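Local coordinates for putative permease protein, ABC transporter (Porphyromonas gingivalis, PDB 3IS6) that probably serves as the extracytoplasmic, MacB-like core domain of an ABC-transporter permease, a membrane protein probably involved in transmembrane transport, at residues 108-117 / 138-148. Numbering follows the deposited sequence.
Sequences MTCLISESLA and RAITIGGVFED
Two parallel strands of the MacB-like periplasmic core, 109-113 and 140-146, are laced by backbone bonds, beginning with Thr-141 N to Met-108 O at 3.0 Å and a nearly linear 174°. The ladder continues through Cys-110 N to Thr-141 O and Gly-143 N to Cys-110 O. The register then slips by one residue: Cys-110 pairs with Ile-142, but Ile-112 with Val-145, so strand 140-146 carries one extra residue at Gly-143 and Gly-144, a beta bulge. Leu-111 CD2 packs directly on Gly-144 CA at 3.5 Å. Regular pairing resumes with Ile-112 N to Gly-144 O and Phe-146 N to Ile-112 O.

With chi1 at 64°, the Phe-146 ring swings back over strand 109-113, and Ser-113 CA sits above its centre in a CH-pi contact, over the face and 3.7 Å from the centroid. On the other face of the sheet, Ile-112 CG1 meets Ile-142 CD1 at 4.0 Å, the two side chains crossing at about a right angle. Strand 109-113 is flanked by 140-146 and, antiparallel, by 159-162 within the mixed sheet.

Where helix 114-119 begins, Ser-113 is the N-cap, its OG accepting from Leu-116 N. Asp-148 reaches the same helix start with both oxygens: OD1 takes Ser-115 N at 3.0 Å through its syn lone pair, and OD2 takes Ser-115 OG at 2.7 Å, the hydroxyl 30° out of the carboxylate plane. The helix N-terminus would probably stabilise this negative charge.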
# COMPACT_ATOMS: atom_id res chain seq x y z
N MSE A 108 -0.80 -9.97 9.84
CA MSE A 108 0.15 -9.61 10.88
C MSE A 108 1.23 -10.66 11.10
O MSE A 108 1.89 -10.66 12.10
CB MSE A 108 -0.54 -9.24 12.19
CG MSE A 108 -1.51 -8.10 12.11
SE MSE A 108 -0.72 -6.46 11.70
CE MSE A 108 0.16 -6.15 13.31
N THR A 109 1.39 -11.56 10.15
CA THR A 109 2.34 -12.62 10.28
C THR A 109 3.18 -12.79 9.02
O THR A 109 2.76 -12.44 7.97
CB THR A 109 1.66 -13.94 10.52
OG1 THR A 109 1.00 -14.32 9.33
CG2 THR A 109 0.68 -13.84 11.62
N CYS A 110 4.37 -13.33 9.18
CA CYS A 110 5.30 -13.55 8.10
C CYS A 110 5.96 -14.91 8.12
O CYS A 110 5.94 -15.58 9.10
CB CYS A 110 6.39 -12.50 8.11
SG CYS A 110 7.56 -12.64 9.36
N LEU A 111 6.55 -15.28 7.01
CA LEU A 111 7.40 -16.43 6.94
C LEU A 111 8.80 -15.93 6.69
O LEU A 111 8.98 -14.96 6.03
CB LEU A 111 7.00 -17.35 5.82
CG LEU A 111 5.58 -17.82 5.77
CD1 LEU A 111 5.32 -18.51 4.50
CD2 LEU A 111 5.35 -18.73 6.90
N ILE A 112 9.76 -16.63 7.27
CA ILE A 112 11.16 -16.30 7.20
C ILE A 112 11.92 -17.50 6.67
O ILE A 112 11.59 -18.60 6.96
CB ILE A 112 11.64 -15.97 8.59
CG1 ILE A 112 10.95 -14.71 9.08
CG2 ILE A 112 13.07 -15.82 8.62
CD1 ILE A 112 11.44 -13.47 8.51
N SER A 113 12.93 -17.25 5.89
CA SER A 113 13.70 -18.32 5.29
C SER A 113 14.56 -19.02 6.34
O SER A 113 14.88 -18.46 7.34
CB SER A 113 14.58 -17.79 4.18
OG SER A 113 15.70 -17.17 4.68
N GLU A 114 14.98 -20.23 6.05
CA GLU A 114 15.83 -20.97 6.94
C GLU A 114 17.15 -20.25 7.19
O GLU A 114 17.59 -20.21 8.30
CB GLU A 114 16.08 -22.37 6.39
CG GLU A 114 16.84 -23.27 7.36
CD GLU A 114 16.84 -24.77 7.02
OE1 GLU A 114 16.40 -25.17 5.93
OE2 GLU A 114 17.30 -25.56 7.88
N SER A 115 17.76 -19.66 6.18
CA SER A 115 18.99 -18.92 6.39
C SER A 115 18.82 -17.71 7.26
O SER A 115 19.66 -17.42 8.06
CB SER A 115 19.62 -18.48 5.10
OG SER A 115 20.07 -19.57 4.37
N LEU A 116 17.75 -16.97 7.05
CA LEU A 116 17.49 -15.79 7.83
C LEU A 116 17.25 -16.14 9.27
O LEU A 116 17.74 -15.49 10.14
CB LEU A 116 16.36 -14.97 7.26
CG LEU A 116 16.10 -13.64 7.92
CD1 LEU A 116 17.32 -12.87 8.15
CD2 LEU A 116 15.09 -12.86 7.21
N ALA A 117 16.51 -17.20 9.50
CA ALA A 117 16.24 -17.64 10.85
C ALA A 117 17.53 -17.97 11.57
O ALA A 117 17.72 -17.62 12.68
CB ALA A 117 15.37 -18.81 10.83
N ARG A 138 3.51 -1.92 17.35
CA ARG A 138 2.95 -2.88 16.43
C ARG A 138 4.07 -3.69 15.79
O ARG A 138 5.08 -3.16 15.44
CB ARG A 138 2.13 -2.19 15.35
CG ARG A 138 1.75 -3.06 14.21
CD ARG A 138 0.80 -2.39 13.28
NE ARG A 138 -0.51 -2.35 13.88
CZ ARG A 138 -1.65 -2.43 13.24
NH1 ARG A 138 -1.70 -2.56 11.94
NH2 ARG A 138 -2.75 -2.40 13.93
N ALA A 139 3.86 -4.97 15.66
CA ALA A 139 4.87 -5.85 15.14
C ALA A 139 4.32 -6.99 14.31
O ALA A 139 3.19 -7.33 14.41
CB ALA A 139 5.70 -6.38 16.24
N ILE A 140 5.17 -7.57 13.50
CA ILE A 140 4.84 -8.72 12.72
C ILE A 140 5.36 -9.95 13.45
O ILE A 140 6.46 -9.96 13.90
CB ILE A 140 5.51 -8.65 11.37
CG1 ILE A 140 5.15 -7.36 10.67
CG2 ILE A 140 5.08 -9.76 10.54
CD1 ILE A 140 6.15 -6.94 9.64
N THR A 141 4.53 -10.97 13.52
CA THR A 141 4.86 -12.21 14.17
C THR A 141 5.37 -13.24 13.20
O THR A 141 4.81 -13.41 12.17
CB THR A 141 3.63 -12.81 14.79
OG1 THR A 141 3.14 -11.95 15.80
CG2 THR A 141 3.93 -14.09 15.39
N ILE A 142 6.41 -13.96 13.54
CA ILE A 142 6.91 -14.97 12.64
C ILE A 142 6.10 -16.26 12.77
O ILE A 142 6.17 -16.95 13.74
CB ILE A 142 8.38 -15.25 12.92
CG1 ILE A 142 9.20 -14.00 12.67
CG2 ILE A 142 8.87 -16.36 12.10
CD1 ILE A 142 10.56 -14.15 13.01
N GLY A 143 5.31 -16.55 11.77
CA GLY A 143 4.47 -17.72 11.78
C GLY A 143 5.00 -19.00 11.18
O GLY A 143 4.39 -20.03 11.29
N GLY A 144 6.11 -18.91 10.48
CA GLY A 144 6.71 -20.06 9.87
C GLY A 144 8.12 -19.83 9.41
O GLY A 144 8.52 -18.73 9.26
N VAL A 145 8.83 -20.90 9.17
CA VAL A 145 10.13 -20.86 8.56
C VAL A 145 10.16 -21.77 7.35
O VAL A 145 9.84 -22.90 7.45
CB VAL A 145 11.19 -21.30 9.51
CG1 VAL A 145 12.50 -21.23 8.88
CG2 VAL A 145 11.15 -20.50 10.73
N PHE A 146 10.55 -21.23 6.21
CA PHE A 146 10.53 -21.97 4.97
C PHE A 146 11.91 -22.33 4.49
O PHE A 146 12.85 -21.64 4.72
CB PHE A 146 9.75 -21.26 3.87
CG PHE A 146 10.33 -19.94 3.43
CD1 PHE A 146 11.20 -19.87 2.37
CD2 PHE A 146 9.99 -18.79 4.06
CE1 PHE A 146 11.71 -18.67 1.98
CE2 PHE A 146 10.51 -17.61 3.67
CZ PHE A 146 11.37 -17.56 2.63
N GLU A 147 12.00 -23.46 3.84
CA GLU A 147 13.21 -23.96 3.26
C GLU A 147 13.69 -22.96 2.23
O GLU A 147 12.92 -22.50 1.46
CB GLU A 147 12.82 -25.20 2.49
CG GLU A 147 13.58 -26.39 2.74
CD GLU A 147 13.41 -27.40 1.64
OE1 GLU A 147 14.21 -27.43 0.70
OE2 GLU A 147 12.46 -28.16 1.71
N ASP A 148 14.97 -22.66 2.20
CA ASP A 148 15.46 -21.61 1.36
C ASP A 148 15.06 -21.92 -0.07
O ASP A 148 15.07 -23.02 -0.50
CB ASP A 148 16.97 -21.52 1.40
CG ASP A 148 17.50 -21.05 2.70
OD1 ASP A 148 16.83 -20.36 3.46
OD2 ASP A 148 18.64 -21.37 2.97
O HOH W 1 17.30 -17.83 1.74